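Local coordinates for protein Agap007691-pb (Anopheles gambiae, PDB 5C98) that is a serpin-family protein that probably inhibits serine proteases, although its function has not been established, at residues F143-I155 with L169-L181. Numbering follows the deposited sequence.
Sequences FYQRANTEIEDFI and LMLFSGVSVLTPL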
# COMPACT_ATOMS: atom_id res chain seq x y z
N PHE A 143 17.77 -1.04 -6.42
CA PHE A 143 17.38 0.14 -5.65
C PHE A 143 16.63 -0.27 -4.39
O PHE A 143 16.96 0.20 -3.29
CB PHE A 143 16.52 1.08 -6.48
CG PHE A 143 15.97 2.23 -5.71
CD1 PHE A 143 16.75 3.36 -5.48
CD2 PHE A 143 14.68 2.21 -5.23
CE1 PHE A 143 16.25 4.42 -4.78
CE2 PHE A 143 14.18 3.28 -4.52
CZ PHE A 143 14.97 4.38 -4.29
N TYR A 144 15.62 -1.14 -4.52
CA TYR A 144 14.83 -1.51 -3.35
C TYR A 144 15.62 -2.40 -2.41
O TYR A 144 15.38 -2.35 -1.19
CB TYR A 144 13.49 -2.11 -3.80
CG TYR A 144 12.57 -1.01 -4.32
CD1 TYR A 144 11.89 -0.17 -3.43
CD2 TYR A 144 12.38 -0.80 -5.67
CE1 TYR A 144 11.07 0.83 -3.87
CE2 TYR A 144 11.55 0.21 -6.12
CZ TYR A 144 10.90 1.03 -5.23
OH TYR A 144 10.07 2.02 -5.72
N GLN A 145 16.60 -3.16 -2.92
CA GLN A 145 17.49 -3.92 -2.04
C GLN A 145 18.37 -2.99 -1.21
O GLN A 145 18.52 -3.17 0.00
CB GLN A 145 18.38 -4.87 -2.86
CG GLN A 145 17.71 -6.08 -3.45
CD GLN A 145 18.48 -6.63 -4.64
OE1 GLN A 145 19.62 -6.22 -4.92
NE2 GLN A 145 17.86 -7.58 -5.35
N ARG A 146 18.97 -1.99 -1.86
CA ARG A 146 19.83 -1.04 -1.15
C ARG A 146 19.03 -0.22 -0.15
O ARG A 146 19.61 0.28 0.82
CB ARG A 146 20.52 -0.08 -2.13
CG ARG A 146 21.60 -0.69 -3.03
CD ARG A 146 22.34 0.41 -3.83
NE ARG A 146 21.48 1.26 -4.66
CZ ARG A 146 21.08 0.97 -5.90
NH1 ARG A 146 21.44 -0.16 -6.48
NH2 ARG A 146 20.29 1.83 -6.56
N ALA A 147 17.72 -0.08 -0.35
CA ALA A 147 16.89 0.70 0.55
C ALA A 147 16.56 -0.05 1.82
O ALA A 147 15.97 0.56 2.72
CB ALA A 147 15.61 1.11 -0.17
N ASN A 148 16.94 -1.33 1.92
CA ASN A 148 16.78 -2.13 3.13
C ASN A 148 15.33 -2.07 3.62
O ASN A 148 15.03 -1.66 4.74
CB ASN A 148 17.77 -1.72 4.21
CG ASN A 148 17.93 -2.77 5.28
OD1 ASN A 148 17.65 -3.95 5.06
ND2 ASN A 148 18.38 -2.36 6.46
N THR A 149 14.43 -2.49 2.74
CA THR A 149 13.00 -2.33 2.95
C THR A 149 12.27 -3.66 2.90
O THR A 149 11.04 -3.68 2.76
CB THR A 149 12.44 -1.35 1.92
OG1 THR A 149 11.18 -0.84 2.41
CG2 THR A 149 12.29 -2.03 0.54
N GLU A 150 13.00 -4.76 3.05
CA GLU A 150 12.42 -6.09 3.13
C GLU A 150 11.80 -6.56 1.82
O GLU A 150 10.98 -7.49 1.84
CB GLU A 150 11.43 -6.24 4.29
CG GLU A 150 12.06 -6.17 5.66
CD GLU A 150 13.16 -7.19 5.82
OE1 GLU A 150 12.88 -8.40 5.64
OE2 GLU A 150 14.31 -6.79 6.09
N ILE A 151 12.18 -5.98 0.69
CA ILE A 151 11.69 -6.38 -0.64
C ILE A 151 12.92 -6.61 -1.50
O ILE A 151 13.47 -5.66 -2.07
CB ILE A 151 10.75 -5.35 -1.28
CG1 ILE A 151 9.52 -5.10 -0.42
CG2 ILE A 151 10.28 -5.85 -2.65
CD1 ILE A 151 8.65 -3.95 -0.90
N GLU A 152 13.36 -7.86 -1.60
CA GLU A 152 14.59 -8.20 -2.30
C GLU A 152 14.36 -8.57 -3.76
O GLU A 152 15.33 -8.61 -4.53
CB GLU A 152 15.31 -9.36 -1.60
CG GLU A 152 15.73 -9.03 -0.17
CD GLU A 152 16.83 -7.99 -0.10
OE1 GLU A 152 17.93 -8.25 -0.65
OE2 GLU A 152 16.60 -6.91 0.49
N ASP A 153 13.12 -8.83 -4.16
CA ASP A 153 12.77 -9.15 -5.55
C ASP A 153 11.55 -8.32 -5.92
O ASP A 153 10.43 -8.81 -6.05
CB ASP A 153 12.52 -10.64 -5.73
CG ASP A 153 13.78 -11.42 -5.99
OD1 ASP A 153 14.22 -11.44 -7.16
OD2 ASP A 153 14.34 -12.00 -5.03
N PHE A 154 11.78 -7.03 -6.08
CA PHE A 154 10.67 -6.10 -6.27
C PHE A 154 9.86 -6.44 -7.52
O PHE A 154 8.63 -6.36 -7.51
CB PHE A 154 11.24 -4.67 -6.30
CG PHE A 154 10.20 -3.62 -6.24
CD1 PHE A 154 9.49 -3.30 -7.36
CD2 PHE A 154 9.91 -2.96 -5.06
CE1 PHE A 154 8.49 -2.36 -7.33
CE2 PHE A 154 8.91 -1.98 -5.04
CZ PHE A 154 8.21 -1.70 -6.16
N ILE A 155 10.53 -6.76 -8.64
CA ILE A 155 9.87 -7.03 -9.91
C ILE A 155 10.63 -8.15 -10.60
O ILE A 155 11.76 -8.48 -10.26
CB ILE A 155 9.77 -5.84 -10.91
CG1 ILE A 155 11.10 -5.09 -11.01
CG2 ILE A 155 8.60 -4.90 -10.57
CD1 ILE A 155 11.25 -4.32 -12.31
N LEU A 169 8.96 5.06 -20.16
CA LEU A 169 8.76 5.67 -18.84
C LEU A 169 7.99 4.69 -17.97
O LEU A 169 6.88 4.28 -18.33
CB LEU A 169 7.92 6.94 -18.99
CG LEU A 169 7.58 7.68 -17.71
CD1 LEU A 169 8.83 8.32 -17.09
CD2 LEU A 169 6.55 8.78 -18.00
N MET A 170 8.55 4.35 -16.80
CA MET A 170 7.89 3.45 -15.88
C MET A 170 8.10 3.91 -14.45
O MET A 170 9.12 4.51 -14.12
CB MET A 170 8.45 2.04 -15.98
CG MET A 170 8.38 1.48 -17.39
SD MET A 170 8.65 -0.30 -17.45
CE MET A 170 7.08 -0.88 -16.85
N LEU A 171 7.09 3.65 -13.62
CA LEU A 171 7.05 4.13 -12.24
C LEU A 171 6.91 2.95 -11.30
O LEU A 171 6.24 1.97 -11.62
CB LEU A 171 5.84 5.07 -12.04
CG LEU A 171 5.65 5.70 -10.66
CD1 LEU A 171 6.84 6.58 -10.26
CD2 LEU A 171 4.35 6.49 -10.69
N PHE A 172 7.53 3.04 -10.12
CA PHE A 172 7.51 2.01 -9.10
C PHE A 172 7.28 2.64 -7.73
O PHE A 172 7.78 3.73 -7.46
CB PHE A 172 8.81 1.20 -9.14
CG PHE A 172 9.08 0.66 -10.50
CD1 PHE A 172 8.58 -0.58 -10.87
CD2 PHE A 172 9.76 1.40 -11.44
CE1 PHE A 172 8.78 -1.05 -12.15
CE2 PHE A 172 9.93 0.94 -12.71
CZ PHE A 172 9.46 -0.29 -13.06
N SER A 173 6.50 1.95 -6.89
CA SER A 173 6.23 2.37 -5.52
C SER A 173 6.49 1.19 -4.61
O SER A 173 5.94 0.10 -4.84
CB SER A 173 4.76 2.76 -5.40
OG SER A 173 4.37 2.72 -4.03
N GLY A 174 7.29 1.38 -3.59
CA GLY A 174 7.44 0.41 -2.52
C GLY A 174 6.97 0.99 -1.21
O GLY A 174 7.47 2.05 -0.82
N VAL A 175 6.08 0.31 -0.48
CA VAL A 175 5.64 0.76 0.85
C VAL A 175 5.79 -0.41 1.82
O VAL A 175 5.08 -1.42 1.70
CB VAL A 175 4.22 1.29 0.87
CG1 VAL A 175 3.81 1.69 2.29
CG2 VAL A 175 4.13 2.49 -0.10
N SER A 176 6.69 -0.27 2.77
CA SER A 176 7.02 -1.31 3.73
C SER A 176 6.79 -0.78 5.13
O SER A 176 7.38 0.22 5.52
CB SER A 176 8.47 -1.77 3.59
OG SER A 176 8.64 -2.29 2.29
N VAL A 177 5.95 -1.48 5.88
CA VAL A 177 5.75 -1.18 7.29
C VAL A 177 6.74 -2.05 8.06
O VAL A 177 6.66 -3.28 7.99
CB VAL A 177 4.31 -1.49 7.71
CG1 VAL A 177 4.15 -1.30 9.23
CG2 VAL A 177 3.35 -0.64 6.90
N LEU A 178 7.67 -1.42 8.76
CA LEU A 178 8.79 -2.10 9.39
C LEU A 178 8.77 -2.03 10.92
O LEU A 178 9.49 -2.80 11.56
CB LEU A 178 10.11 -1.53 8.86
CG LEU A 178 10.22 -1.55 7.33
CD1 LEU A 178 11.43 -0.74 6.87
CD2 LEU A 178 10.29 -2.98 6.83
N THR A 179 7.96 -1.16 11.50
CA THR A 179 7.97 -1.01 12.94
C THR A 179 7.35 -2.24 13.60
O THR A 179 6.38 -2.80 13.09
CB THR A 179 7.17 0.24 13.31
OG1 THR A 179 7.89 1.40 12.89
CG2 THR A 179 6.99 0.35 14.76
N PRO A 180 7.88 -2.68 14.75
CA PRO A 180 7.28 -3.83 15.44
C PRO A 180 5.97 -3.43 16.10
O PRO A 180 5.73 -2.27 16.44
CB PRO A 180 8.32 -4.21 16.50
CG PRO A 180 9.14 -3.03 16.68
CD PRO A 180 9.11 -2.21 15.42
N LEU A 181 5.12 -4.43 16.32
CA LEU A 181 3.95 -4.22 17.15
C LEU A 181 4.36 -3.82 18.55
O LEU A 181 5.38 -4.27 19.08
CB LEU A 181 3.15 -5.52 17.29
CG LEU A 181 2.23 -5.89 16.14
CD1 LEU A 181 1.51 -7.20 16.46
CD2 LEU A 181 1.23 -4.79 15.79
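Phe154 and Tyr144 stand side by side over the strand 169-177, a worked example of aromatic rings settling close against the backbone at a glycine. The Tyr144 ring is sandwiched: Phe154 CE2 sits over the centre of one face and Phe143 CD2 over the centre of the opposite one. Phe154 in turn offers Tyr144 one face, while its edge, close to the ring plane, is directed at the peptide between Ser173 and Gly174. There Phe154 CZ comes within 3.2 Å of Ser173 O. Phe154 CE2 lies 3.8 Å and Tyr144 CE1 3.9 Å from Gly174 CA, close approaches at a residue with no side chain. With CG of Phe154 swung opposite its own amide nitrogen (chi1 -169°), the ring is turned toward the strand. Phe172 flanks the pair: its CD1 is 4.0 Å from Phe154 CE1, and its CE1 is 4.1 Å from Ile155 CD1, the isoleucine crossing it at about a right angle.

Further along, the contact turns polar. The hydroxyl of Ser176 donates to Thr149 O (OG to O 2.8 Å), in the carbonyl plane, and Ile151 CD1 rests 3.6 Å from the same Ser176 OG, an apolar cover beside a buried bond. Beyond it, Glu150 CG packs on Leu178 CD2 at 3.8 Å.

The end of helix 133-146 and the loop after it thus lie on strand 169-177, residues 150-155 running along it in the opposite direction. This corresponds to helix F of serpins and its linker to strand s3A, lying over the central beta-sheet A. Both neighbouring strands join in: Tyr144 OH bonds to Leu98 O on strand 95-104, and Phe154 O accepts from His324 on strand 320-328.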